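Local coordinates for protein histidine--tRNA ligase (Thermus thermophilus, PDB 1H4V) that joins L-histidine to tRNA(His) at the expense of ATP, working as a homodimeric class II aminoacyl-tRNA synthetase, at residues E135-A141 with H236-V240; Y175-L179 with N201-L206. All blocks are in the same frame, centred on the assembly; numbering follows the deposited sequence.

In the fold
Contact 1 (135-141 with 236-240) joins two helices from the two halves of the catalytic region, whereas contact 2 (175-179 with 201-206) lies wholly in the chain inserted between those halves. Contact 2 is thus nested inside the loop that contact 1 closes. Their centres are 25 Å apart and their nearest atoms about 14 Å apart, so they do not touch. Contact 1 sits beside the large mixed sheet of the catalytic core, and the helix start of 135-141 also packs against the second subunit. The centre of contact 2 is about 31 Å from the centre of the chain, within the helical insertion, and meets no other subunit. The model is ligand-free, so neither contact involves a bound substrate.

Contact 1: E135-A141 with H236-V240; sequences ENPILDA and HLKEV
Residues Ala141 and Val240 bring the two backbones closest, CA to CA 5.3 Å, where helix segments 137-141 and 236-240 run at 49° to each other with their axes 8.8 Å apart. The His236 ring reaches the start of the first helix because its CG stands anti to the backbone N (chi1 -169°). Its NE2 donates to Glu135 O at 3.0 Å, with the acceptor in the ring plane. At another part of the same edge, CE1 lies 3.1 Å from Asp140 OD1, while Pro137 CB sits over one face, 3.9 Å from the ring centroid, as a CH-pi contact. Pro137 CB also touches Glu239 CB at 3.7 Å, and Val240 CG2 packs on Asp140 CB at 3.8 Å. The carboxylate of Asp140 is buried but well served, OD1 by Thr267 OG1 and OD2 by a salt bridge to Arg287; Glu135 OE1 pairs with Arg266. Asn136 caps the first helix, its OD1 accepting from Ile138 N at 2.9 Å. Here a histidine of one helix bonds to the loop just ahead of the capped start of another, joining the two halves of the class II catalytic domain close to strand 267-272.

Contact 2: Y175-L179 with N201-L206; sequences YNAYL and NPMRIL
Asn176 supplies the polar link between helix 169-183 and the turn that follows helix 192-200. Its OD1 accepts the backbone N-H of Met203 at 2.7 Å, with the donor nearly on the extension of the C=O bond (164°) and the N-H somewhat bent (142°). The same oxygen is closely surrounded by carbon: Pro202 CB and Met203 CG each lie 3.2 Å from OD1. The proline ring crosses the amide side chain at about a right angle and has no N-H of its own to offer.

Aromatic contacts come next. Met203 lies at the edge of the Tyr175 ring, its SD 4.9 Å from the centroid, a Met-aromatic contact, and Met203 CG approaches Tyr175 CD2 at 3.5 Å close to the ring plane. The bend at the end of the methionine (chi3 -87°) carries CE back to Asn176, 3.3 Å from ND2. Farther along the same edge, Leu206 CD1 is 3.4 Å from Tyr175 OH. That hydroxyl is hydrogen-bonded to Arg223 O, and Phe228 meets the tyrosine ring edge-to-face.

Aliphatic packing completes the contact. Leu179 CB rests on Pro202 CB at 3.7 Å, while its CD1 reaches both Met203 CG and Leu206 CD1, and its CG lies over a face of the Tyr175 ring.

One directed bond set among apolar surfaces ties the start of the turn to the helix: Asn176 OD1 takes up the Met203 N-H, and the tyrosine, leucine, proline and methionine groups provide the hydrophobic bulk holding this part of the helical insertion together.

Contact 1: E135-A141 with H236-V240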
ATOM      1  N   GLU A 135     -19.498  16.899 -17.067  1.00 21.42           N
ATOM      2  CA  GLU A 135     -18.811  17.433 -18.238  1.00 21.37           C
ATOM      3  C   GLU A 135     -18.337  18.867 -17.972  1.00 20.77           C
ATOM      4  O   GLU A 135     -17.631  19.463 -18.789  1.00 21.49           O
ATOM      5  CB  GLU A 135     -19.761  17.422 -19.440  1.00 23.44           C
ATOM      6  CG  GLU A 135     -19.160  18.007 -20.697  1.00 34.68           C
ATOM      7  CD  GLU A 135     -18.111  17.099 -21.316  1.00 39.25           C
ATOM      8  OE1 GLU A 135     -17.184  17.620 -21.970  1.00 42.73           O
ATOM      9  OE2 GLU A 135     -18.223  15.864 -21.156  1.00 36.61           O
ATOM     10  N   ASN A 136     -18.731  19.414 -16.825  1.00 19.87           N
ATOM     11  CA  ASN A 136     -18.371  20.779 -16.444  1.00 19.33           C
ATOM     12  C   ASN A 136     -16.870  21.073 -16.552  1.00 18.92           C
ATOM     13  O   ASN A 136     -16.055  20.387 -15.950  1.00 17.97           O
ATOM     14  CB  ASN A 136     -18.846  21.061 -15.019  1.00 18.11           C
ATOM     15  CG  ASN A 136     -18.931  22.540 -14.728  1.00 21.73           C
ATOM     16  OD1 ASN A 136     -17.949  23.266 -14.862  1.00 20.05           O
ATOM     17  ND2 ASN A 136     -20.120  23.003 -14.343  1.00 22.74           N
ATOM     18  N   PRO A 137     -16.492  22.103 -17.331  1.00 20.23           N
ATOM     19  CA  PRO A 137     -15.090  22.492 -17.528  1.00 19.38           C
ATOM     20  C   PRO A 137     -14.350  22.886 -16.254  1.00 20.78           C
ATOM     21  O   PRO A 137     -13.114  22.936 -16.224  1.00 22.14           O
ATOM     22  CB  PRO A 137     -15.182  23.632 -18.546  1.00 19.64           C
ATOM     23  CG  PRO A 137     -16.542  24.187 -18.320  1.00 19.29           C
ATOM     24  CD  PRO A 137     -17.387  22.965 -18.123  1.00 17.34           C
ATOM     25  N   ILE A 138     -15.103  23.177 -15.201  1.00 19.38           N
ATOM     26  CA  ILE A 138     -14.483  23.512 -13.934  1.00 17.46           C
ATOM     27  C   ILE A 138     -13.694  22.286 -13.453  1.00 16.03           C
ATOM     28  O   ILE A 138     -12.611  22.419 -12.900  1.00 18.64           O
ATOM     29  CB  ILE A 138     -15.553  23.917 -12.875  1.00 16.65           C
ATOM     30  CG1 ILE A 138     -15.979  25.371 -13.114  1.00 17.71           C
ATOM     31  CG2 ILE A 138     -15.009  23.745 -11.464  1.00 12.13           C
ATOM     32  CD1 ILE A 138     -17.178  25.829 -12.284  1.00 16.29           C
ATOM     33  N   LEU A 139     -14.221  21.093 -13.694  1.00 14.10           N
ATOM     34  CA  LEU A 139     -13.548  19.880 -13.258  1.00 15.53           C
ATOM     35  C   LEU A 139     -12.224  19.633 -13.969  1.00 18.37           C
ATOM     36  O   LEU A 139     -11.297  19.069 -13.378  1.00 18.37           O
ATOM     37  CB  LEU A 139     -14.470  18.679 -13.433  1.00 12.90           C
ATOM     38  CG  LEU A 139     -15.746  18.879 -12.625  1.00 16.92           C
ATOM     39  CD1 LEU A 139     -16.747  17.813 -12.972  1.00 20.71           C
ATOM     40  CD2 LEU A 139     -15.414  18.866 -11.136  1.00 16.97           C
ATOM     41  N   ASP A 140     -12.130  20.056 -15.228  1.00 19.17           N
ATOM     42  CA  ASP A 140     -10.896  19.885 -15.994  1.00 20.52           C
ATOM     43  C   ASP A 140      -9.821  20.800 -15.419  1.00 19.31           C
ATOM     44  O   ASP A 140      -8.685  20.389 -15.211  1.00 19.01           O
ATOM     45  CB  ASP A 140     -11.126  20.224 -17.470  1.00 22.76           C
ATOM     46  CG  ASP A 140     -12.280  19.451 -18.068  1.00 28.11           C
ATOM     47  OD1 ASP A 140     -12.132  18.931 -19.194  1.00 31.38           O
ATOM     48  OD2 ASP A 140     -13.344  19.370 -17.418  1.00 30.74           O
ATOM     49  N   ALA A 141     -10.189  22.047 -15.154  1.00 20.06           N
ATOM     50  CA  ALA A 141      -9.242  22.996 -14.592  1.00 18.98           C
ATOM     51  C   ALA A 141      -8.804  22.514 -13.207  1.00 18.57           C
ATOM     52  O   ALA A 141      -7.645  22.679 -12.819  1.00 19.31           O
ATOM     53  CB  ALA A 141      -9.878  24.386 -14.502  1.00 13.48           C
ATOM     54  N   HIS A 236     -15.258  24.726 -24.764  1.00 28.19           N
ATOM     55  CA  HIS A 236     -14.930  24.009 -23.535  1.00 27.35           C
ATOM     56  C   HIS A 236     -13.469  24.270 -23.164  1.00 26.96           C
ATOM     57  O   HIS A 236     -13.142  24.529 -22.005  1.00 25.92           O
ATOM     58  CB  HIS A 236     -15.180  22.511 -23.729  1.00 27.75           C
ATOM     59  CG  HIS A 236     -15.132  21.716 -22.460  1.00 28.03           C
ATOM     60  ND1 HIS A 236     -13.952  21.273 -21.899  1.00 24.35           N
ATOM     61  CD2 HIS A 236     -16.121  21.294 -21.637  1.00 27.11           C
ATOM     62  CE1 HIS A 236     -14.217  20.610 -20.786  1.00 23.48           C
ATOM     63  NE2 HIS A 236     -15.526  20.608 -20.605  1.00 28.30           N
ATOM     64  N   LEU A 237     -12.594  24.221 -24.162  1.00 26.14           N
ATOM     65  CA  LEU A 237     -11.184  24.467 -23.932  1.00 25.34           C
ATOM     66  C   LEU A 237     -10.963  25.907 -23.488  1.00 24.81           C
ATOM     67  O   LEU A 237     -10.102  26.178 -22.649  1.00 24.40           O
ATOM     68  CB  LEU A 237     -10.379  24.181 -25.205  1.00 24.22           C
ATOM     69  CG  LEU A 237      -8.875  24.475 -25.160  1.00 28.29           C
ATOM     70  CD1 LEU A 237      -8.212  23.730 -23.995  1.00 19.27           C
ATOM     71  CD2 LEU A 237      -8.254  24.069 -26.498  1.00 27.59           C
ATOM     72  N   LYS A 238     -11.735  26.837 -24.046  1.00 24.47           N
ATOM     73  CA  LYS A 238     -11.580  28.233 -23.661  1.00 25.57           C
ATOM     74  C   LYS A 238     -11.975  28.403 -22.198  1.00 24.41           C
ATOM     75  O   LYS A 238     -11.337  29.149 -21.464  1.00 24.58           O
ATOM     76  CB  LYS A 238     -12.419  29.145 -24.556  1.00 29.17           C
ATOM     77  N   GLU A 239     -13.018  27.700 -21.772  1.00 25.51           N
ATOM     78  CA  GLU A 239     -13.457  27.759 -20.377  1.00 27.17           C
ATOM     79  C   GLU A 239     -12.327  27.251 -19.465  1.00 26.60           C
ATOM     80  O   GLU A 239     -11.985  27.890 -18.461  1.00 26.55           O
ATOM     81  CB  GLU A 239     -14.705  26.893 -20.174  1.00 30.40           C
ATOM     82  CG  GLU A 239     -15.965  27.429 -20.833  1.00 39.68           C
ATOM     83  CD  GLU A 239     -16.561  28.609 -20.080  1.00 48.66           C
ATOM     84  OE1 GLU A 239     -17.024  28.413 -18.935  1.00 53.03           O
ATOM     85  OE2 GLU A 239     -16.566  29.734 -20.628  1.00 54.06           O
ATOM     86  N   VAL A 240     -11.748  26.105 -19.817  1.00 24.00           N
ATOM     87  CA  VAL A 240     -10.665  25.541 -19.025  1.00 24.07           C
ATOM     88  C   VAL A 240      -9.512  26.538 -18.920  1.00 23.77           C
ATOM     89  O   VAL A 240      -8.948  26.742 -17.840  1.00 22.73           O
ATOM     90  CB  VAL A 240     -10.130  24.228 -19.637  1.00 24.39           C
ATOM     91  CG1 VAL A 240      -9.031  23.651 -18.754  1.00 22.70           C
ATOM     92  CG2 VAL A 240     -11.261  23.230 -19.795  1.00 25.53           C
TER

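Contact 2: Y175-L179 with N201-L206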
ATOM      1  N   TYR A 175     -10.570  14.565 -38.407  1.00 28.99           N
ATOM      2  CA  TYR A 175      -9.118  14.557 -38.330  1.00 28.89           C
ATOM      3  C   TYR A 175      -8.546  13.250 -38.876  1.00 28.77           C
ATOM      4  O   TYR A 175      -7.553  13.255 -39.601  1.00 28.14           O
ATOM      5  CB  TYR A 175      -8.661  14.765 -36.886  1.00 26.92           C
ATOM      6  CG  TYR A 175      -7.171  14.938 -36.739  1.00 24.58           C
ATOM      7  CD1 TYR A 175      -6.510  16.014 -37.340  1.00 25.67           C
ATOM      8  CD2 TYR A 175      -6.422  14.043 -35.982  1.00 22.72           C
ATOM      9  CE1 TYR A 175      -5.133  16.195 -37.183  1.00 19.35           C
ATOM     10  CE2 TYR A 175      -5.050  14.211 -35.824  1.00 22.71           C
ATOM     11  CZ  TYR A 175      -4.416  15.289 -36.425  1.00 20.65           C
ATOM     12  OH  TYR A 175      -3.065  15.460 -36.262  1.00 22.17           O
ATOM     13  N   ASN A 176      -9.174  12.131 -38.525  1.00 29.86           N
ATOM     14  CA  ASN A 176      -8.719  10.833 -39.002  1.00 29.75           C
ATOM     15  C   ASN A 176      -8.801  10.756 -40.524  1.00 29.16           C
ATOM     16  O   ASN A 176      -7.931  10.175 -41.166  1.00 29.12           O
ATOM     17  CB  ASN A 176      -9.537   9.700 -38.369  1.00 30.20           C
ATOM     18  CG  ASN A 176      -8.956   9.239 -37.038  1.00 34.54           C
ATOM     19  OD1 ASN A 176      -7.773   8.908 -36.949  1.00 32.18           O
ATOM     20  ND2 ASN A 176      -9.788   9.211 -36.000  1.00 38.27           N
ATOM     21  N   ALA A 177      -9.844  11.344 -41.101  1.00 28.29           N
ATOM     22  CA  ALA A 177      -9.983  11.335 -42.552  1.00 29.19           C
ATOM     23  C   ALA A 177      -8.788  12.109 -43.100  1.00 30.36           C
ATOM     24  O   ALA A 177      -8.059  11.631 -43.969  1.00 32.02           O
ATOM     25  CB  ALA A 177     -11.279  12.006 -42.961  1.00 27.78           C
ATOM     26  N   TYR A 178      -8.591  13.311 -42.571  1.00 29.24           N
ATOM     27  CA  TYR A 178      -7.482  14.152 -42.975  1.00 28.01           C
ATOM     28  C   TYR A 178      -6.177  13.375 -42.873  1.00 28.60           C
ATOM     29  O   TYR A 178      -5.339  13.431 -43.774  1.00 27.15           O
ATOM     30  CB  TYR A 178      -7.413  15.390 -42.084  1.00 27.79           C
ATOM     31  CG  TYR A 178      -6.073  16.081 -42.119  1.00 27.97           C
ATOM     32  CD1 TYR A 178      -5.644  16.764 -43.256  1.00 29.01           C
ATOM     33  CD2 TYR A 178      -5.225  16.032 -41.021  1.00 26.35           C
ATOM     34  CE1 TYR A 178      -4.394  17.383 -43.290  1.00 27.94           C
ATOM     35  CE2 TYR A 178      -3.982  16.641 -41.047  1.00 27.68           C
ATOM     36  CZ  TYR A 178      -3.571  17.317 -42.181  1.00 28.86           C
ATOM     37  OH  TYR A 178      -2.341  17.935 -42.188  1.00 31.31           O
ATOM     38  N   LEU A 179      -6.001  12.656 -41.770  1.00 29.83           N
ATOM     39  CA  LEU A 179      -4.787  11.875 -41.587  1.00 31.61           C
ATOM     40  C   LEU A 179      -4.647  10.805 -42.656  1.00 32.91           C
ATOM     41  O   LEU A 179      -3.537  10.492 -43.077  1.00 32.33           O
ATOM     42  CB  LEU A 179      -4.759  11.222 -40.208  1.00 32.23           C
ATOM     43  CG  LEU A 179      -4.419  12.148 -39.042  1.00 32.14           C
ATOM     44  CD1 LEU A 179      -4.402  11.351 -37.742  1.00 30.21           C
ATOM     45  CD2 LEU A 179      -3.062  12.794 -39.293  1.00 31.66           C
ATOM     46  N   ASN A 201      -7.616   3.191 -37.221  1.00 49.72           N
ATOM     47  CA  ASN A 201      -7.548   4.381 -36.372  1.00 46.83           C
ATOM     48  C   ASN A 201      -6.279   5.184 -36.662  1.00 45.18           C
ATOM     49  O   ASN A 201      -5.261   5.021 -35.987  1.00 43.81           O
ATOM     50  CB  ASN A 201      -7.569   3.968 -34.898  1.00 49.00           C
ATOM     51  CG  ASN A 201      -7.674   5.156 -33.953  1.00 52.70           C
ATOM     52  OD1 ASN A 201      -7.581   5.004 -32.731  1.00 51.61           O
ATOM     53  ND2 ASN A 201      -7.879   6.346 -34.516  1.00 54.18           N
ATOM     54  N   PRO A 202      -6.324   6.060 -37.680  1.00 43.97           N
ATOM     55  CA  PRO A 202      -5.166   6.884 -38.050  1.00 43.31           C
ATOM     56  C   PRO A 202      -4.509   7.657 -36.906  1.00 42.97           C
ATOM     57  O   PRO A 202      -3.281   7.733 -36.833  1.00 43.50           O
ATOM     58  CB  PRO A 202      -5.733   7.800 -39.127  1.00 41.77           C
ATOM     59  CG  PRO A 202      -6.709   6.896 -39.820  1.00 41.17           C
ATOM     60  CD  PRO A 202      -7.418   6.236 -38.653  1.00 41.63           C
ATOM     61  N   MET A 203      -5.313   8.227 -36.014  1.00 42.50           N
ATOM     62  CA  MET A 203      -4.766   8.981 -34.888  1.00 42.75           C
ATOM     63  C   MET A 203      -3.825   8.182 -33.991  1.00 42.38           C
ATOM     64  O   MET A 203      -3.010   8.758 -33.267  1.00 40.47           O
ATOM     65  CB  MET A 203      -5.891   9.562 -34.039  1.00 44.13           C
ATOM     66  CG  MET A 203      -6.534  10.789 -34.640  1.00 47.38           C
ATOM     67  SD  MET A 203      -7.321  11.768 -33.367  1.00 50.25           S
ATOM     68  CE  MET A 203      -8.913  10.982 -33.305  1.00 51.83           C
ATOM     69  N   ARG A 204      -3.944   6.859 -34.024  1.00 42.78           N
ATOM     70  CA  ARG A 204      -3.076   6.010 -33.218  1.00 43.94           C
ATOM     71  C   ARG A 204      -1.641   6.080 -33.745  1.00 43.23           C
ATOM     72  O   ARG A 204      -0.685   5.853 -33.002  1.00 43.18           O
ATOM     73  CB  ARG A 204      -3.580   4.561 -33.230  1.00 46.34           C
ATOM     74  N   ILE A 205      -1.489   6.405 -35.024  1.00 42.08           N
ATOM     75  CA  ILE A 205      -0.160   6.503 -35.615  1.00 43.86           C
ATOM     76  C   ILE A 205       0.640   7.633 -34.968  1.00 44.47           C
ATOM     77  O   ILE A 205       1.868   7.592 -34.936  1.00 44.50           O
ATOM     78  CB  ILE A 205      -0.233   6.745 -37.145  1.00 44.34           C
ATOM     79  CG1 ILE A 205      -0.946   5.574 -37.828  1.00 43.20           C
ATOM     80  CG2 ILE A 205       1.172   6.894 -37.719  1.00 40.67           C
ATOM     81  CD1 ILE A 205      -1.077   5.723 -39.336  1.00 44.12           C
ATOM     82  N   LEU A 206      -0.058   8.638 -34.449  1.00 45.54           N
ATOM     83  CA  LEU A 206       0.604   9.770 -33.806  1.00 46.71           C
ATOM     84  C   LEU A 206       1.042   9.415 -32.389  1.00 48.60           C
ATOM     85  O   LEU A 206       1.801  10.154 -31.766  1.00 48.22           O
ATOM     86  CB  LEU A 206      -0.333  10.980 -33.761  1.00 45.05           C
ATOM     87  CG  LEU A 206      -0.954  11.454 -35.078  1.00 41.48           C
ATOM     88  CD1 LEU A 206      -1.856  12.631 -34.801  1.00 41.00           C
ATOM     89  CD2 LEU A 206       0.130  11.833 -36.071  1.00 40.40           C
TER